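Local coordinates for HDLP (histone deacetylase-like protein) (Aquifex aeolicus, PDB 1C3R) that binds zinc and the hydroxamate inhibitor trichostatin A and probably acts as a zinc-dependent deacetylase, at residues Leu167-Cys172 / Gly256-Leu261; Leu261-Ser266 / Gly295-Tyr300. The protein carries 2 engineered substitutions. One frame throughout, in Å; residues are numbered along the deposited sequence.

Both contacts join segments at one end of the parallel sheet, and their centres lie about 9 Å apart. Along the chain they come in series: contact 1 ties the loop after strand 162-166 to the loop after its sheet neighbour 250-254, and contact 2 ties the continuation of that second loop to residues 295-300, which lead from strand 290-292 into helix 299-314. Leu261 belongs to both. Asp258 N in contact 1 lies 3.0 Å from Gly295 O in contact 2, a probable hydrogen bond. Contact 1 supplies the protein ligands of the zinc ion, contact 2 a tyrosine near the metal and a leucine of the inhibitor pocket, and trichostatin A touches both.

Contact 1 of 2, residues Leu167-Cys172 / Gly256-Leu261; sequences LDAHHC and GTDPLL. With ZN (zinc ion), chain C; TSN (trichostatin a), chain D.
A buried metal-binding contact joins 167-172 to 256-261, two loops that follow the neighbouring parallel strands 162-166 and 250-254. Asp168 OD2, His170 ND1 and Asp258 OD2 converge on one zinc ion, the shortest bond being the 1.9 Å from Asp258 OD2 to the metal. The two carboxylates are nearly perpendicular, their planes 84° apart, and the zinc probably offsets the repulsion between Asp168 OD2 and Asp258 OD2, which approach to 3.2 Å. Both oxygens lie at the edge of the His170 imidazole, in its plane.

This is the Asp-His-Asp zinc site of the histone deacetylase fold, set in loops at the end of a parallel sheet. Trichostatin A completes it through O1, 2.2 Å from the zinc, and the more distant O2; its C13 lies 3.1 Å above one face of the His170 ring.

With CG anti to the backbone N (chi1 -172°), Asp168 can also accept His170 N on the anti lone pair of OD2, an Asx turn with an N to OD2 distance of 2.8 Å. Asp258 OD1, turned from the metal, takes the backbone N of Ala169 at 2.8 Å on its syn side. Next to this bond, Ala169 CB packs 3.9 Å from Pro259 CB.

Contact 2 of 2, residues Leu261-Ser266 / Gly295-Tyr300; sequences LEDYLS and GGYHPY. With TSN (trichostatin a), chain D.
A hydrogen bond between Asp263 and the Tyr297 backbone links 261-266 to 295-300. Asp263 OD1 accepts Tyr297 N at 2.8 Å, almost straight (174°), met on the syn side but well out of the carboxylate plane. Within 261-266, OD2 receives the backbone N of Leu265 at 3.0 Å on its anti side, closing an Asx turn, so both oxygens are engaged and hold the carboxylate against rotation. An alanine here would remove both acceptors, and the Tyr297 and Leu265 backbones would probably be less firmly fixed beside the inhibitor. A weak bond joins His298 ND1 to the O of Glu262 at 3.2 Å; the Glu262 carboxylate turns to Tyr346 and Arg356.

Apolar contact centres on Leu265. Its CG stands anti to the carbonyl carbon (chi1 -64°), which places CD1 over the middle of the Tyr297 ring, 3.6 Å from the centroid and 11° off the normal, a CH-pi contact.

At the ligand, Tyr297 OH is modelled 2.3 Å from trichostatin A O2, a hydrogen bond of doubtful length at the ring's edge. Leu265 CD2 approaches trichostatin A O3 (3.2 Å). A tyrosine hydroxyl directed at the zinc-bound carbonyl oxygen is characteristic of the histone deacetylase active site.

Contact 1 of 2, residues Leu167-Cys172 / Gly256-Leu261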
loop_
_atom_site.group_PDB
_atom_site.type_symbol
_atom_site.label_atom_id
_atom_site.label_comp_id
_atom_site.label_asym_id
_atom_site.label_seq_id
_atom_site.Cartn_x
_atom_site.Cartn_y
_atom_site.Cartn_z
ATOM N N LEU A 167 4.872 -20.261 1.203
ATOM C CA LEU A 167 5.967 -19.712 0.409
ATOM C C LEU A 167 5.616 -18.397 -0.283
ATOM O O LEU A 167 6.435 -17.825 -1.003
ATOM C CB LEU A 167 6.439 -20.740 -0.624
ATOM C CG LEU A 167 6.922 -22.064 -0.011
ATOM C CD1 LEU A 167 7.584 -22.902 -1.094
ATOM C CD2 LEU A 167 7.914 -21.799 1.114
ATOM N N ASP A 168 4.397 -17.921 -0.062
ATOM C CA ASP A 168 3.945 -16.657 -0.635
ATOM C C ASP A 168 4.910 -15.580 -0.127
ATOM O O ASP A 168 5.373 -15.656 1.009
ATOM C CB ASP A 168 2.527 -16.355 -0.132
ATOM C CG ASP A 168 1.894 -15.157 -0.818
ATOM O OD1 ASP A 168 1.048 -15.366 -1.716
ATOM O OD2 ASP A 168 2.236 -14.006 -0.480
ATOM N N ALA A 169 5.204 -14.577 -0.952
ATOM C CA ALA A 169 6.108 -13.498 -0.552
ATOM C C ALA A 169 5.570 -12.610 0.577
ATOM O O ALA A 169 6.293 -11.753 1.087
ATOM C CB ALA A 169 6.471 -12.630 -1.768
ATOM N N HIS A 170 4.308 -12.793 0.957
ATOM C CA HIS A 170 3.739 -12.005 2.050
ATOM C C HIS A 170 3.375 -12.902 3.230
ATOM O O HIS A 170 3.029 -14.065 3.052
ATOM C CB HIS A 170 2.490 -11.243 1.593
ATOM C CG HIS A 170 2.726 -10.339 0.426
ATOM N ND1 HIS A 170 2.646 -10.799 -0.864
ATOM C CD2 HIS A 170 3.084 -9.029 0.415
ATOM C CE1 HIS A 170 2.953 -9.770 -1.629
ATOM N NE2 HIS A 170 3.230 -8.672 -0.902
ATOM N N HIS A 171 3.442 -12.350 4.432
ATOM C CA HIS A 171 3.127 -13.098 5.638
ATOM C C HIS A 171 1.651 -13.470 5.738
ATOM O O HIS A 171 0.778 -12.655 5.440
ATOM C CB HIS A 171 3.520 -12.289 6.869
ATOM C CG HIS A 171 3.238 -12.988 8.162
ATOM N ND1 HIS A 171 2.386 -12.473 9.118
ATOM C CD2 HIS A 171 3.674 -14.174 8.646
ATOM C CE1 HIS A 171 2.306 -13.315 10.132
ATOM N NE2 HIS A 171 3.078 -14.355 9.871
ATOM N N CYS A 172 1.391 -14.701 6.174
ATOM C CA CYS A 172 0.035 -15.213 6.341
ATOM C C CYS A 172 -0.545 -14.784 7.693
ATOM O O CYS A 172 -0.843 -15.621 8.550
ATOM C CB CYS A 172 0.044 -16.745 6.221
ATOM S SG CYS A 172 1.275 -17.603 7.272
ATOM N N GLY A 256 2.027 -19.289 -3.633
ATOM C CA GLY A 256 1.829 -18.038 -4.351
ATOM C C GLY A 256 3.038 -17.806 -5.241
ATOM O O GLY A 256 4.165 -18.160 -4.887
ATOM N N THR A 257 2.830 -17.218 -6.404
ATOM C CA THR A 257 3.940 -16.984 -7.305
ATOM C C THR A 257 4.486 -15.561 -7.190
ATOM O O THR A 257 5.416 -15.202 -7.910
ATOM C CB THR A 257 3.520 -17.249 -8.760
ATOM O OG1 THR A 257 2.446 -16.375 -9.107
ATOM C CG2 THR A 257 3.032 -18.699 -8.929
ATOM N N ASP A 258 3.948 -14.755 -6.274
ATOM C CA ASP A 258 4.443 -13.378 -6.172
ATOM C C ASP A 258 5.911 -13.172 -5.776
ATOM O O ASP A 258 6.431 -12.061 -5.901
ATOM C CB ASP A 258 3.523 -12.479 -5.317
ATOM C CG ASP A 258 3.219 -13.041 -3.944
ATOM O OD1 ASP A 258 3.988 -13.883 -3.428
ATOM O OD2 ASP A 258 2.210 -12.599 -3.353
ATOM N N PRO A 259 6.588 -14.206 -5.236
ATOM C CA PRO A 259 8.001 -13.994 -4.896
ATOM C C PRO A 259 8.901 -13.923 -6.155
ATOM O O PRO A 259 10.093 -13.629 -6.059
ATOM C CB PRO A 259 8.319 -15.208 -4.025
ATOM C CG PRO A 259 7.456 -16.265 -4.647
ATOM C CD PRO A 259 6.149 -15.520 -4.729
ATOM N N LEU A 260 8.328 -14.188 -7.327
ATOM C CA LEU A 260 9.091 -14.154 -8.584
ATOM C C LEU A 260 9.543 -12.742 -9.002
ATOM O O LEU A 260 8.846 -11.751 -8.758
ATOM C CB LEU A 260 8.265 -14.787 -9.711
ATOM C CG LEU A 260 7.943 -16.281 -9.607
ATOM C CD1 LEU A 260 6.913 -16.659 -10.655
ATOM C CD2 LEU A 260 9.232 -17.095 -9.803
ATOM N N LEU A 261 10.710 -12.666 -9.641
ATOM C CA LEU A 261 11.277 -11.396 -10.093
ATOM C C LEU A 261 10.264 -10.511 -10.818
ATOM O O LEU A 261 10.081 -9.345 -10.478
ATOM C CB LEU A 261 12.458 -11.647 -11.041
ATOM C CG LEU A 261 13.059 -10.388 -11.701
ATOM C CD1 LEU A 261 13.700 -9.509 -10.636
ATOM C CD2 LEU A 261 14.100 -10.768 -12.753
HETATM ZN ZN ZN C . 1.514 -12.394 -1.555
HETATM O O1 TSN D . -0.313 -12.573 -0.265
HETATM O O2 TSN D . -0.096 -10.766 -2.416
HETATM O O3 TSN D . 0.739 -3.514 -3.443
HETATM N N1 TSN D . -0.336 -11.179 -0.157
HETATM N N2 TSN D . -4.504 -1.088 -6.348
HETATM C C1 TSN D . -1.520 -2.864 -3.812
HETATM C C2 TSN D . -2.859 -2.765 -3.402
HETATM C C3 TSN D . -3.855 -2.191 -4.194
HETATM C C4 TSN D . -3.527 -1.664 -5.506
HETATM C C5 TSN D . -2.161 -1.762 -5.914
HETATM C C6 TSN D . -1.201 -2.336 -5.099
HETATM C C7 TSN D . -0.407 -3.472 -3.020
HETATM C C8 TSN D . -0.724 -4.107 -1.632
HETATM C C9 TSN D . -0.412 -5.585 -1.692
HETATM C C10 TSN D . -1.107 -6.616 -1.119
HETATM C C11 TSN D . -0.541 -7.964 -1.376
HETATM C C12 TSN D . -1.098 -9.131 -0.977
HETATM C C13 TSN D . -0.470 -10.408 -1.286
HETATM C C14 TSN D . 0.144 -3.411 -0.554
HETATM C C15 TSN D . -2.368 -6.449 -0.276
HETATM C C17 TSN D . -4.155 -0.621 -7.706
HETATM C C16 TSN D . -5.901 -0.975 -5.946
#

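Contact 2 of 2, residues Leu261-Ser266 / Gly295-Tyr300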
loop_
_atom_site.group_PDB
_atom_site.type_symbol
_atom_site.label_atom_id
_atom_site.label_comp_id
_atom_site.label_asym_id
_atom_site.label_seq_id
_atom_site.Cartn_x
_atom_site.Cartn_y
_atom_site.Cartn_z
ATOM N N LEU A 261 10.710 -12.666 -9.641
ATOM C CA LEU A 261 11.277 -11.396 -10.093
ATOM C C LEU A 261 10.264 -10.511 -10.818
ATOM O O LEU A 261 10.081 -9.345 -10.478
ATOM C CB LEU A 261 12.458 -11.647 -11.041
ATOM C CG LEU A 261 13.059 -10.388 -11.701
ATOM C CD1 LEU A 261 13.700 -9.509 -10.636
ATOM C CD2 LEU A 261 14.100 -10.768 -12.753
ATOM N N GLU A 262 9.607 -11.086 -11.817
ATOM C CA GLU A 262 8.652 -10.357 -12.632
ATOM C C GLU A 262 7.380 -9.854 -11.950
ATOM O O GLU A 262 6.620 -9.112 -12.559
ATOM C CB GLU A 262 8.265 -11.201 -13.852
ATOM C CG GLU A 262 9.443 -11.672 -14.707
ATOM C CD GLU A 262 10.105 -12.936 -14.184
ATOM O OE1 GLU A 262 9.845 -13.320 -13.024
ATOM O OE2 GLU A 262 10.897 -13.549 -14.933
ATOM N N ASP A 263 7.133 -10.248 -10.707
ATOM C CA ASP A 263 5.919 -9.799 -10.031
ATOM C C ASP A 263 6.253 -8.570 -9.203
ATOM O O ASP A 263 7.093 -8.633 -8.307
ATOM C CB ASP A 263 5.356 -10.927 -9.160
ATOM C CG ASP A 263 3.954 -10.631 -8.640
ATOM O OD1 ASP A 263 3.152 -11.586 -8.531
ATOM O OD2 ASP A 263 3.654 -9.459 -8.319
ATOM N N TYR A 264 5.589 -7.455 -9.509
ATOM C CA TYR A 264 5.843 -6.189 -8.820
ATOM C C TYR A 264 5.413 -6.110 -7.369
ATOM O O TYR A 264 5.885 -5.240 -6.645
ATOM C CB TYR A 264 5.192 -5.015 -9.556
ATOM C CG TYR A 264 5.632 -4.840 -10.990
ATOM C CD1 TYR A 264 5.050 -5.585 -12.017
ATOM C CD2 TYR A 264 6.641 -3.938 -11.320
ATOM C CE1 TYR A 264 5.461 -5.432 -13.339
ATOM C CE2 TYR A 264 7.060 -3.777 -12.637
ATOM C CZ TYR A 264 6.467 -4.526 -13.641
ATOM O OH TYR A 264 6.877 -4.362 -14.943
ATOM N N LEU A 265 4.519 -6.991 -6.930
ATOM C CA LEU A 265 4.087 -6.916 -5.543
ATOM C C LEU A 265 5.021 -7.561 -4.522
ATOM O O LEU A 265 4.611 -7.875 -3.409
ATOM C CB LEU A 265 2.653 -7.446 -5.382
ATOM C CG LEU A 265 1.592 -6.613 -6.122
ATOM C CD1 LEU A 265 0.208 -6.861 -5.521
ATOM C CD2 LEU A 265 1.919 -5.143 -5.974
ATOM N N SER A 266 6.282 -7.755 -4.897
ATOM C CA SER A 266 7.269 -8.299 -3.965
ATOM C C SER A 266 8.637 -7.770 -4.365
ATOM O O SER A 266 8.891 -7.499 -5.538
ATOM C CB SER A 266 7.307 -9.833 -3.982
ATOM O OG SER A 266 8.033 -10.331 -5.093
ATOM N N GLY A 295 -0.984 -15.693 -3.688
ATOM C CA GLY A 295 -0.785 -14.420 -4.363
ATOM C C GLY A 295 0.076 -14.523 -5.609
ATOM O O GLY A 295 1.088 -15.220 -5.623
ATOM N N GLY A 296 -0.337 -13.830 -6.664
ATOM C CA GLY A 296 0.392 -13.833 -7.924
ATOM C C GLY A 296 -0.309 -12.833 -8.818
ATOM O O GLY A 296 -1.501 -12.988 -9.104
ATOM N N TYR A 297 0.413 -11.820 -9.283
ATOM C CA TYR A 297 -0.221 -10.791 -10.093
ATOM C C TYR A 297 0.310 -10.579 -11.499
ATOM O O TYR A 297 -0.173 -9.702 -12.223
ATOM C CB TYR A 297 -0.206 -9.485 -9.305
ATOM C CG TYR A 297 -0.599 -9.743 -7.869
ATOM C CD1 TYR A 297 0.340 -10.203 -6.945
ATOM C CD2 TYR A 297 -1.933 -9.669 -7.468
ATOM C CE1 TYR A 297 -0.042 -10.590 -5.661
ATOM C CE2 TYR A 297 -2.323 -10.055 -6.188
ATOM C CZ TYR A 297 -1.370 -10.519 -5.294
ATOM O OH TYR A 297 -1.740 -10.954 -4.039
ATOM N N HIS A 298 1.304 -11.366 -11.889
ATOM C CA HIS A 298 1.830 -11.269 -13.243
ATOM C C HIS A 298 1.312 -12.523 -13.947
ATOM O O HIS A 298 1.747 -13.632 -13.647
ATOM C CB HIS A 298 3.356 -11.267 -13.256
ATOM C CG HIS A 298 3.928 -10.974 -14.606
ATOM N ND1 HIS A 298 4.541 -9.777 -14.911
ATOM C CD2 HIS A 298 3.899 -11.687 -15.755
ATOM C CE1 HIS A 298 4.864 -9.764 -16.191
ATOM N NE2 HIS A 298 4.484 -10.910 -16.727
ATOM N N PRO A 299 0.399 -12.356 -14.916
ATOM C CA PRO A 299 -0.193 -13.467 -15.663
ATOM C C PRO A 299 0.796 -14.448 -16.281
ATOM O O PRO A 299 0.589 -15.659 -16.202
ATOM C CB PRO A 299 -1.047 -12.749 -16.715
ATOM C CG PRO A 299 -0.285 -11.436 -16.906
ATOM C CD PRO A 299 -0.100 -11.080 -15.451
ATOM N N TYR A 300 1.863 -13.941 -16.896
ATOM C CA TYR A 300 2.839 -14.831 -17.525
ATOM C C TYR A 300 3.629 -15.595 -16.470
ATOM O O TYR A 300 3.835 -16.803 -16.591
ATOM C CB TYR A 300 3.816 -14.049 -18.420
ATOM C CG TYR A 300 3.177 -13.108 -19.429
ATOM C CD1 TYR A 300 1.809 -13.144 -19.698
ATOM C CD2 TYR A 300 3.955 -12.177 -20.119
ATOM C CE1 TYR A 300 1.236 -12.273 -20.627
ATOM C CE2 TYR A 300 3.399 -11.306 -21.045
ATOM C CZ TYR A 300 2.041 -11.357 -21.295
ATOM O OH TYR A 300 1.494 -10.486 -22.203
HETATM O O1 TSN D . -0.313 -12.573 -0.265
HETATM O O2 TSN D . -0.096 -10.766 -2.416
HETATM O O3 TSN D . 0.739 -3.514 -3.443
HETATM N N1 TSN D . -0.336 -11.179 -0.157
HETATM N N2 TSN D . -4.504 -1.088 -6.348
HETATM C C1 TSN D . -1.520 -2.864 -3.812
HETATM C C2 TSN D . -2.859 -2.765 -3.402
HETATM C C3 TSN D . -3.855 -2.191 -4.194
HETATM C C4 TSN D . -3.527 -1.664 -5.506
HETATM C C5 TSN D . -2.161 -1.762 -5.914
HETATM C C6 TSN D . -1.201 -2.336 -5.099
HETATM C C7 TSN D . -0.407 -3.472 -3.020
HETATM C C8 TSN D . -0.724 -4.107 -1.632
HETATM C C9 TSN D . -0.412 -5.585 -1.692
HETATM C C10 TSN D . -1.107 -6.616 -1.119
HETATM C C11 TSN D . -0.541 -7.964 -1.376
HETATM C C12 TSN D . -1.098 -9.131 -0.977
HETATM C C13 TSN D . -0.470 -10.408 -1.286
HETATM C C14 TSN D . 0.144 -3.411 -0.554
HETATM C C15 TSN D . -2.368 -6.449 -0.276
HETATM C C17 TSN D . -4.155 -0.621 -7.706
HETATM C C16 TSN D . -5.901 -0.975 -5.946
#